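Local structure of polyketide synthase/nonribosomal peptide synthetase hybrid RzxB (Pseudomonas fluorescens, 5IL6) at residues His12-Asn20 and Leu27-Gly35; Asp183-Pro194 and Ala245-Arg253. The protein probably removes water from beta-hydroxyacyl intermediates carried on an acyl carrier protein during rhizoxin assembly, using the double-hotdog dehydratase domain described here. All blocks are in the same frame, centred on the assembly; numbering follows the deposited sequence.

Contact 1 (His12-Asn20 and Leu27-Gly35); sequences HLHPLLHRN and LRYLSRFSG
Ser31 and His18 form the middle of this contact, where a short beta hairpin of the N-terminal hotdog half begins. CB of Ser31 sits over one face of the imidazole, 3.6 Å from the centroid of the His18 ring and 14° off its normal; CE1 of His12 lies over the opposite face. The hydroxyl is directed to the loop by a torsion that sets OG beside its own backbone N (chi1 -51°). There Ser31 OG donates to Leu16 O at 2.9 Å, from above the carbonyl plane, and accepts the N-H of His18 at 3.0 Å. His18 NE2 makes a weak bond back to Pro15 O in turn His14-Leu17. Next to this polar knot, Leu17 meets Tyr29 with both methyls: CD1 against Tyr29 CB at 3.6 Å, CD2 against Tyr29 CD2 at 3.8 Å. Leu17 and Tyr29 also reach Met59 and Ala67 of helix 53-67. On the other side, Leu16 CD2 touches Phe33 CE1 at 4.0 Å, the two side chains crossing near a right angle. Arg19 and Leu30 exchange two backbone hydrogen bonds at the hairpin's open end. One buried hydroxyl thus grips a carbonyl and an amide just before regular strand pairing starts.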
loop_
_atom_site.group_PDB
_atom_site.type_symbol
_atom_site.label_atom_id
_atom_site.label_comp_id
_atom_site.label_asym_id
_atom_site.label_seq_id
_atom_site.Cartn_x
_atom_site.Cartn_y
_atom_site.Cartn_z
ATOM N N HIS A 12 2.156 -20.833 5.999
ATOM C CA HIS A 12 2.604 -19.449 6.071
ATOM C C HIS A 12 1.927 -18.735 7.233
ATOM O O HIS A 12 0.761 -18.990 7.548
ATOM C CB HIS A 12 2.291 -18.719 4.767
ATOM C CG HIS A 12 3.093 -19.187 3.596
ATOM N ND1 HIS A 12 2.734 -18.896 2.299
ATOM C CD2 HIS A 12 4.238 -19.909 3.522
ATOM C CE1 HIS A 12 3.617 -19.428 1.473
ATOM N NE2 HIS A 12 4.539 -20.047 2.189
ATOM N N LEU A 13 2.669 -17.831 7.880
ATOM C CA LEU A 13 2.078 -17.020 8.938
ATOM C C LEU A 13 1.017 -16.090 8.379
ATOM O O LEU A 13 0.071 -15.725 9.086
ATOM C CB LEU A 13 3.153 -16.187 9.636
ATOM C CG LEU A 13 4.394 -16.922 10.129
ATOM C CD1 LEU A 13 5.380 -15.907 10.685
ATOM C CD2 LEU A 13 4.047 -17.978 11.153
ATOM N N HIS A 14 1.163 -15.713 7.117
ATOM C CA HIS A 14 0.381 -14.688 6.451
ATOM C C HIS A 14 0.697 -14.809 4.967
ATOM O O HIS A 14 1.831 -15.157 4.616
ATOM C CB HIS A 14 0.742 -13.304 6.997
ATOM C CG HIS A 14 -0.128 -12.200 6.485
ATOM N ND1 HIS A 14 0.110 -11.563 5.286
ATOM C CD2 HIS A 14 -1.221 -11.604 7.017
ATOM C CE1 HIS A 14 -0.804 -10.628 5.098
ATOM N NE2 HIS A 14 -1.622 -10.632 6.133
ATOM N N PRO A 15 -0.255 -14.555 4.067
ATOM C CA PRO A 15 0.054 -14.699 2.634
ATOM C C PRO A 15 1.272 -13.909 2.181
ATOM O O PRO A 15 1.934 -14.312 1.214
ATOM C CB PRO A 15 -1.225 -14.204 1.949
ATOM C CG PRO A 15 -2.304 -14.407 2.949
ATOM C CD PRO A 15 -1.682 -14.278 4.307
ATOM N N LEU A 16 1.592 -12.799 2.846
ATOM C CA LEU A 16 2.740 -11.975 2.489
ATOM C C LEU A 16 3.858 -12.020 3.520
ATOM O O LEU A 16 4.864 -11.319 3.354
ATOM C CB LEU A 16 2.307 -10.516 2.290
ATOM C CG LEU A 16 1.463 -10.177 1.058
ATOM C CD1 LEU A 16 1.147 -8.688 1.050
ATOM C CD2 LEU A 16 2.159 -10.585 -0.231
ATOM N N LEU A 17 3.719 -12.825 4.571
ATOM C CA LEU A 17 4.746 -12.960 5.608
ATOM C C LEU A 17 4.835 -14.458 5.890
ATOM O O LEU A 17 4.086 -14.996 6.707
ATOM C CB LEU A 17 4.400 -12.156 6.855
ATOM C CG LEU A 17 5.552 -11.924 7.831
ATOM C CD1 LEU A 17 6.428 -10.788 7.330
ATOM C CD2 LEU A 17 5.025 -11.629 9.223
ATOM N N HIS A 18 5.748 -15.128 5.188
ATOM C CA HIS A 18 5.711 -16.583 5.110
ATOM C C HIS A 18 6.265 -17.251 6.362
ATOM O O HIS A 18 5.643 -18.175 6.898
ATOM C CB HIS A 18 6.478 -17.055 3.875
ATOM C CG HIS A 18 5.891 -16.575 2.583
ATOM N ND1 HIS A 18 6.547 -16.689 1.377
ATOM C CD2 HIS A 18 4.701 -15.988 2.310
ATOM C CE1 HIS A 18 5.789 -16.191 0.417
ATOM N NE2 HIS A 18 4.664 -15.759 0.956
ATOM N N ARG A 19 7.433 -16.819 6.835
ATOM C CA ARG A 19 8.169 -17.591 7.825
ATOM C C ARG A 19 8.824 -16.686 8.856
ATOM O O ARG A 19 9.287 -15.586 8.547
ATOM C CB ARG A 19 9.229 -18.465 7.146
ATOM C CG ARG A 19 8.636 -19.628 6.364
ATOM C CD ARG A 19 9.350 -19.858 5.043
ATOM N NE ARG A 19 8.671 -20.881 4.243
ATOM C CZ ARG A 19 8.103 -20.683 3.054
ATOM N NH1 ARG A 19 8.126 -19.492 2.466
ATOM N NH2 ARG A 19 7.515 -21.699 2.434
ATOM N N ASN A 20 8.856 -17.181 10.092
ATOM C CA ASN A 20 9.530 -16.522 11.204
ATOM C C ASN A 20 10.960 -17.046 11.285
ATOM O O ASN A 20 11.172 -18.243 11.511
ATOM C CB ASN A 20 8.775 -16.799 12.506
ATOM C CG ASN A 20 9.280 -15.975 13.675
ATOM O OD1 ASN A 20 10.446 -15.588 13.726
ATOM N ND2 ASN A 20 8.396 -15.716 14.633
ATOM N N LEU A 27 14.061 -10.043 16.073
ATOM C CA LEU A 27 12.919 -10.577 15.344
ATOM C C LEU A 27 13.088 -10.334 13.851
ATOM O O LEU A 27 13.513 -9.257 13.421
ATOM C CB LEU A 27 11.626 -9.937 15.844
ATOM C CG LEU A 27 11.281 -10.224 17.307
ATOM C CD1 LEU A 27 10.002 -9.508 17.700
ATOM C CD2 LEU A 27 11.165 -11.724 17.578
ATOM N N ARG A 28 12.773 -11.355 13.057
ATOM C CA ARG A 28 12.990 -11.286 11.621
ATOM C C ARG A 28 12.064 -12.273 10.928
ATOM O O ARG A 28 11.755 -13.339 11.468
ATOM C CB ARG A 28 14.451 -11.581 11.280
ATOM C CG ARG A 28 14.822 -11.378 9.823
ATOM C CD ARG A 28 16.322 -11.500 9.643
ATOM N NE ARG A 28 16.823 -12.697 10.319
ATOM C CZ ARG A 28 17.419 -13.730 9.731
ATOM N NH1 ARG A 28 17.637 -13.748 8.422
ATOM N NH2 ARG A 28 17.815 -14.755 10.471
ATOM N N TYR A 29 11.653 -11.915 9.714
ATOM C CA TYR A 29 10.692 -12.694 8.949
ATOM C C TYR A 29 11.163 -12.791 7.505
ATOM O O TYR A 29 11.917 -11.943 7.023
ATOM C CB TYR A 29 9.293 -12.064 9.023
ATOM C CG TYR A 29 8.866 -11.755 10.437
ATOM C CD1 TYR A 29 9.235 -10.563 11.049
ATOM C CD2 TYR A 29 8.113 -12.660 11.169
ATOM C CE1 TYR A 29 8.859 -10.278 12.345
ATOM C CE2 TYR A 29 7.731 -12.385 12.470
ATOM C CZ TYR A 29 8.109 -11.191 13.052
ATOM O OH TYR A 29 7.735 -10.904 14.344
ATOM N N LEU A 30 10.717 -13.844 6.825
ATOM C CA LEU A 30 11.171 -14.135 5.474
ATOM C C LEU A 30 9.995 -14.608 4.635
ATOM O O LEU A 30 9.251 -15.501 5.052
ATOM C CB LEU A 30 12.279 -15.197 5.490
ATOM C CG LEU A 30 12.671 -15.847 4.160
ATOM C CD1 LEU A 30 13.044 -14.802 3.117
ATOM C CD2 LEU A 30 13.826 -16.814 4.383
ATOM N N SER A 31 9.822 -13.990 3.470
ATOM C CA SER A 31 8.902 -14.467 2.449
ATOM C C SER A 31 9.680 -14.705 1.162
ATOM O O SER A 31 10.543 -13.903 0.790
ATOM C CB SER A 31 7.770 -13.466 2.202
ATOM O OG SER A 31 7.159 -13.083 3.421
ATOM N N ARG A 32 9.386 -15.818 0.496
ATOM C CA ARG A 32 10.007 -16.155 -0.779
ATOM C C ARG A 32 8.927 -16.170 -1.848
ATOM O O ARG A 32 7.974 -16.952 -1.762
ATOM C CB ARG A 32 10.724 -17.504 -0.717
ATOM C CG ARG A 32 11.472 -17.843 -2.004
ATOM C CD ARG A 32 12.351 -19.077 -1.867
ATOM N NE ARG A 32 13.300 -18.961 -0.759
ATOM C CZ ARG A 32 13.130 -19.491 0.451
ATOM N NH1 ARG A 32 12.042 -20.193 0.739
ATOM N NH2 ARG A 32 14.060 -19.321 1.382
ATOM N N PHE A 33 9.075 -15.309 -2.847
ATOM C CA PHE A 33 8.111 -15.182 -3.927
ATOM C C PHE A 33 8.657 -15.821 -5.197
ATOM O O PHE A 33 9.862 -15.793 -5.457
ATOM C CB PHE A 33 7.779 -13.711 -4.193
ATOM C CG PHE A 33 7.257 -12.981 -2.988
ATOM C CD1 PHE A 33 5.930 -13.097 -2.614
ATOM C CD2 PHE A 33 8.095 -12.181 -2.230
ATOM C CE1 PHE A 33 5.446 -12.426 -1.504
ATOM C CE2 PHE A 33 7.619 -11.509 -1.119
ATOM C CZ PHE A 33 6.292 -11.630 -0.757
ATOM N N SER A 34 7.750 -16.397 -5.988
ATOM C CA SER A 34 8.110 -16.968 -7.279
ATOM C C SER A 34 8.030 -15.961 -8.415
ATOM O O SER A 34 8.655 -16.177 -9.463
ATOM C CB SER A 34 7.194 -18.153 -7.604
ATOM O OG SER A 34 5.841 -17.736 -7.692
ATOM N N GLY A 35 7.290 -14.869 -8.234
ATOM C CA GLY A 35 7.001 -13.929 -9.290
ATOM C C GLY A 35 5.644 -14.119 -9.939
ATOM O O GLY A 35 5.170 -13.208 -10.628
#

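Contact 2 (Asp183-Pro194 and Ala245-Arg253); sequences DQALARIALQDP and ASLQVQIRR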
loop_
_atom_site.group_PDB
_atom_site.type_symbol
_atom_site.label_atom_id
_atom_site.label_comp_id
_atom_site.label_asym_id
_atom_site.label_seq_id
_atom_site.Cartn_x
_atom_site.Cartn_y
_atom_site.Cartn_z
ATOM N N ASP A 183 -10.497 19.410 -5.491
ATOM C CA ASP A 183 -9.279 18.694 -5.142
ATOM C C ASP A 183 -9.551 17.420 -4.347
ATOM O O ASP A 183 -8.638 16.898 -3.698
ATOM C CB ASP A 183 -8.335 19.610 -4.357
ATOM C CG ASP A 183 -8.985 20.200 -3.120
ATOM O OD1 ASP A 183 -10.086 19.742 -2.749
ATOM O OD2 ASP A 183 -8.392 21.118 -2.515
ATOM N N GLN A 184 -10.781 16.911 -4.385
ATOM C CA GLN A 184 -11.148 15.677 -3.708
ATOM C C GLN A 184 -11.738 14.695 -4.710
ATOM O O GLN A 184 -12.307 15.091 -5.732
ATOM C CB GLN A 184 -12.170 15.919 -2.589
ATOM C CG GLN A 184 -11.628 16.670 -1.395
ATOM C CD GLN A 184 -12.545 16.589 -0.191
ATOM O OE1 GLN A 184 -13.256 15.602 -0.003
ATOM N NE2 GLN A 184 -12.532 17.629 0.638
ATOM N N ALA A 185 -11.600 13.407 -4.405
ATOM C CA ALA A 185 -12.163 12.359 -5.238
ATOM C C ALA A 185 -12.685 11.243 -4.347
ATOM O O ALA A 185 -12.203 11.043 -3.227
ATOM C CB ALA A 185 -11.134 11.802 -6.229
ATOM N N LEU A 186 -13.676 10.518 -4.857
ATOM C CA LEU A 186 -14.256 9.383 -4.155
ATOM C C LEU A 186 -14.241 8.185 -5.090
ATOM O O LEU A 186 -14.772 8.255 -6.203
ATOM C CB LEU A 186 -15.688 9.684 -3.697
ATOM C CG LEU A 186 -16.348 8.604 -2.834
ATOM C CD1 LEU A 186 -15.651 8.504 -1.481
ATOM C CD2 LEU A 186 -17.835 8.876 -2.662
ATOM N N ALA A 187 -13.635 7.092 -4.639
ATOM C CA ALA A 187 -13.471 5.902 -5.455
ATOM C C ALA A 187 -14.173 4.719 -4.806
ATOM O O ALA A 187 -14.247 4.615 -3.578
ATOM C CB ALA A 187 -11.987 5.572 -5.655
ATOM N N ARG A 188 -14.701 3.835 -5.647
ATOM C CA ARG A 188 -15.214 2.543 -5.215
ATOM C C ARG A 188 -14.292 1.456 -5.741
ATOM O O ARG A 188 -13.984 1.421 -6.937
ATOM C CB ARG A 188 -16.644 2.309 -5.707
ATOM C CG ARG A 188 -17.714 2.919 -4.818
ATOM C CD ARG A 188 -17.857 4.409 -5.053
ATOM N NE ARG A 188 -19.050 4.949 -4.408
ATOM C CZ ARG A 188 -19.557 6.153 -4.652
ATOM N NH1 ARG A 188 -18.979 6.957 -5.537
ATOM N NH2 ARG A 188 -20.647 6.555 -4.016
ATOM N N ILE A 189 -13.848 0.583 -4.843
ATOM C CA ILE A 189 -12.928 -0.495 -5.171
ATOM C C ILE A 189 -13.453 -1.780 -4.549
ATOM O O ILE A 189 -14.157 -1.757 -3.535
ATOM C CB ILE A 189 -11.493 -0.191 -4.684
ATOM C CG1 ILE A 189 -11.466 -0.022 -3.160
ATOM C CG2 ILE A 189 -10.962 1.062 -5.367
ATOM C CD1 ILE A 189 -10.071 0.125 -2.572
ATOM N N ALA A 190 -13.126 -2.906 -5.177
ATOM C CA ALA A 190 -13.518 -4.203 -4.645
ATOM C C ALA A 190 -12.652 -5.275 -5.286
ATOM O O ALA A 190 -12.243 -5.148 -6.443
ATOM C CB ALA A 190 -15.002 -4.495 -4.892
ATOM N N LEU A 191 -12.413 -6.347 -4.535
ATOM C CA LEU A 191 -11.627 -7.464 -5.040
ATOM C C LEU A 191 -12.340 -8.164 -6.190
ATOM O O LEU A 191 -13.573 -8.226 -6.247
ATOM C CB LEU A 191 -11.346 -8.475 -3.926
ATOM C CG LEU A 191 -10.467 -8.025 -2.761
ATOM C CD1 LEU A 191 -10.447 -9.093 -1.679
ATOM C CD2 LEU A 191 -9.057 -7.733 -3.247
ATOM N N GLN A 192 -11.539 -8.681 -7.125
ATOM C CA GLN A 192 -12.091 -9.463 -8.226
ATOM C C GLN A 192 -12.730 -10.747 -7.713
ATOM O O GLN A 192 -13.782 -11.169 -8.209
ATOM C CB GLN A 192 -10.989 -9.777 -9.237
ATOM C CG GLN A 192 -11.473 -10.446 -10.510
ATOM C CD GLN A 192 -10.330 -10.860 -11.415
ATOM O OE1 GLN A 192 -9.227 -11.149 -10.950
ATOM N NE2 GLN A 192 -10.586 -10.883 -12.718
ATOM N N ASP A 193 -12.107 -11.384 -6.724
ATOM C CA ASP A 193 -12.676 -12.548 -6.046
ATOM C C ASP A 193 -12.790 -12.200 -4.569
ATOM O O ASP A 193 -11.778 -12.224 -3.846
ATOM C CB ASP A 193 -11.811 -13.791 -6.249
ATOM C CG ASP A 193 -12.383 -15.019 -5.564
ATOM O OD1 ASP A 193 -13.434 -14.899 -4.901
ATOM O OD2 ASP A 193 -11.790 -16.109 -5.704
ATOM N N PRO A 194 -13.982 -11.867 -4.069
ATOM C CA PRO A 194 -14.094 -11.485 -2.652
ATOM C C PRO A 194 -13.536 -12.520 -1.693
ATOM O O PRO A 194 -12.990 -12.153 -0.644
ATOM C CB PRO A 194 -15.605 -11.301 -2.459
ATOM C CG PRO A 194 -16.137 -11.010 -3.815
ATOM C CD PRO A 194 -15.269 -11.757 -4.778
ATOM N N ALA A 245 -14.139 -6.719 1.432
ATOM C CA ALA A 245 -13.684 -6.878 0.057
ATOM C C ALA A 245 -14.139 -5.747 -0.856
ATOM O O ALA A 245 -13.683 -5.681 -2.001
ATOM C CB ALA A 245 -14.175 -8.215 -0.503
ATOM N N SER A 246 -15.027 -4.871 -0.387
ATOM C CA SER A 246 -15.480 -3.710 -1.142
ATOM C C SER A 246 -15.313 -2.472 -0.275
ATOM O O SER A 246 -15.644 -2.494 0.913
ATOM C CB SER A 246 -16.944 -3.862 -1.575
ATOM O OG SER A 246 -17.392 -2.715 -2.278
ATOM N N LEU A 247 -14.797 -1.396 -0.867
ATOM C CA LEU A 247 -14.414 -0.221 -0.098
ATOM C C LEU A 247 -14.746 1.055 -0.854
ATOM O O LEU A 247 -14.796 1.077 -2.087
ATOM C CB LEU A 247 -12.913 -0.232 0.218
ATOM C CG LEU A 247 -12.414 -1.341 1.140
ATOM C CD1 LEU A 247 -10.896 -1.376 1.151
ATOM C CD2 LEU A 247 -12.950 -1.150 2.543
ATOM N N GLN A 248 -14.961 2.120 -0.086
ATOM C CA GLN A 248 -14.974 3.486 -0.589
ATOM C C GLN A 248 -13.685 4.167 -0.157
ATOM O O GLN A 248 -13.214 3.960 0.966
ATOM C CB GLN A 248 -16.166 4.283 -0.050
ATOM C CG GLN A 248 -17.527 3.794 -0.486
ATOM C CD GLN A 248 -18.638 4.640 0.098
ATOM O OE1 GLN A 248 -19.103 5.589 -0.531
ATOM N NE2 GLN A 248 -19.060 4.310 1.315
ATOM N N VAL A 249 -13.118 4.982 -1.042
ATOM C CA VAL A 249 -11.861 5.668 -0.770
ATOM C C VAL A 249 -12.057 7.152 -1.039
ATOM O O VAL A 249 -12.322 7.549 -2.180
ATOM C CB VAL A 249 -10.704 5.114 -1.618
ATOM C CG1 VAL A 249 -9.402 5.802 -1.246
ATOM C CG2 VAL A 249 -10.586 3.605 -1.437
ATOM N N GLN A 250 -11.924 7.964 0.005
ATOM C CA GLN A 250 -11.929 9.413 -0.134
ATOM C C GLN A 250 -10.491 9.897 -0.255
ATOM O O GLN A 250 -9.643 9.549 0.573
ATOM C CB GLN A 250 -12.609 10.081 1.061
ATOM C CG GLN A 250 -12.815 11.572 0.866
ATOM C CD GLN A 250 -13.444 12.246 2.062
ATOM O OE1 GLN A 250 -13.800 11.597 3.046
ATOM N NE2 GLN A 250 -13.577 13.565 1.988
ATOM N N ILE A 251 -10.224 10.704 -1.278
ATOM C CA ILE A 251 -8.874 11.146 -1.607
ATOM C C ILE A 251 -8.866 12.666 -1.637
ATOM O O ILE A 251 -9.754 13.283 -2.237
ATOM C CB ILE A 251 -8.404 10.571 -2.955
ATOM C CG1 ILE A 251 -8.470 9.040 -2.936
ATOM C CG2 ILE A 251 -6.985 11.041 -3.269
ATOM C CD1 ILE A 251 -8.244 8.395 -4.285
ATOM N N ARG A 252 -7.866 13.266 -0.990
ATOM C CA ARG A 252 -7.704 14.715 -0.961
ATOM C C ARG A 252 -6.277 15.060 -1.354
ATOM O O ARG A 252 -5.327 14.568 -0.738
ATOM C CB ARG A 252 -8.027 15.289 0.422
ATOM C CG ARG A 252 -7.633 16.755 0.599
ATOM C CD ARG A 252 -8.235 17.633 -0.490
ATOM N NE ARG A 252 -8.060 19.059 -0.227
ATOM C CZ ARG A 252 -8.781 19.747 0.653
ATOM N NH1 ARG A 252 -9.720 19.142 1.370
ATOM N NH2 ARG A 252 -8.562 21.044 0.819
ATOM N N ARG A 253 -6.132 15.896 -2.376
ATOM C CA ARG A 253 -4.827 16.438 -2.722
ATOM C C ARG A 253 -4.298 17.288 -1.574
ATOM O O ARG A 253 -5.040 18.058 -0.957
ATOM C CB ARG A 253 -4.932 17.270 -3.999
ATOM C CG ARG A 253 -3.621 17.864 -4.492
ATOM C CD ARG A 253 -2.945 16.968 -5.509
ATOM N NE ARG A 253 -1.762 17.611 -6.082
ATOM C CZ ARG A 253 -1.703 18.152 -7.297
ATOM N NH1 ARG A 253 -2.760 18.138 -8.101
ATOM N NH2 ARG A 253 -0.572 18.712 -7.713
#
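Strands 184-190 and 246-253 run antiparallel, their axes 4.6 Å apart at closest approach and 162° apart in direction, with hydrogen-bonded pairs at Ala185-Ile251, Ala187-Val249 and Ile189-Leu247. They are neighbouring strands of the C-terminal hotdog, and the face bearing these three pairs is turned to the hotdog helix 204-212. On it, Ile189 holds CG1 between its backbone N and carbonyl carbon (chi1 61°), which brings CG1 to 3.7 Å from Leu247 CB and CD1 to 3.7 Å from Val249 CG2. Ile189 packs on Ala209 of that helix, Val249 on Ala210 and Leu247 on Leu206. Where the strands end, Ala245 CB rests on Pro194 CB at 3.9 Å. The other face is mostly polar, with Leu186 and Ala190 besides. Arg188 and Gln248 lie side by side and point the same way, and CD2 of Leu186 lies over one face of the Arg188 guanidinium, toward its rim. Asp183 OD2 makes a salt bridge with Arg252 NE at 3.1 Å, although both side chains are poorly ordered. Between Gln184 and Gln250 the amide planes differ by 34°: Gln250 NE2 gives a hydrogen almost within its own amide plane, yet reaches Gln184 OE1, 2.9 Å away, from above the carbonyl plane of Gln184.

The two contacts show one principle, a sheet built around a helix, applied twice in a double hotdog. Contact 1 belongs to the N-terminal half and packs against helix 53-67; contact 2 belongs to the C-terminal half and packs against helix 204-212. Their centres are 27 Å apart, on opposite sides of the chain's centre, and the nearest atoms remain about 11 Å apart, so they do not touch. They also differ in place: a short outermost strand in contact 1, interior strands in contact 2. In relatives, a catalytic histidine from the first hotdog and an aspartate from the second meet in a shared pocket, which probably holds here too.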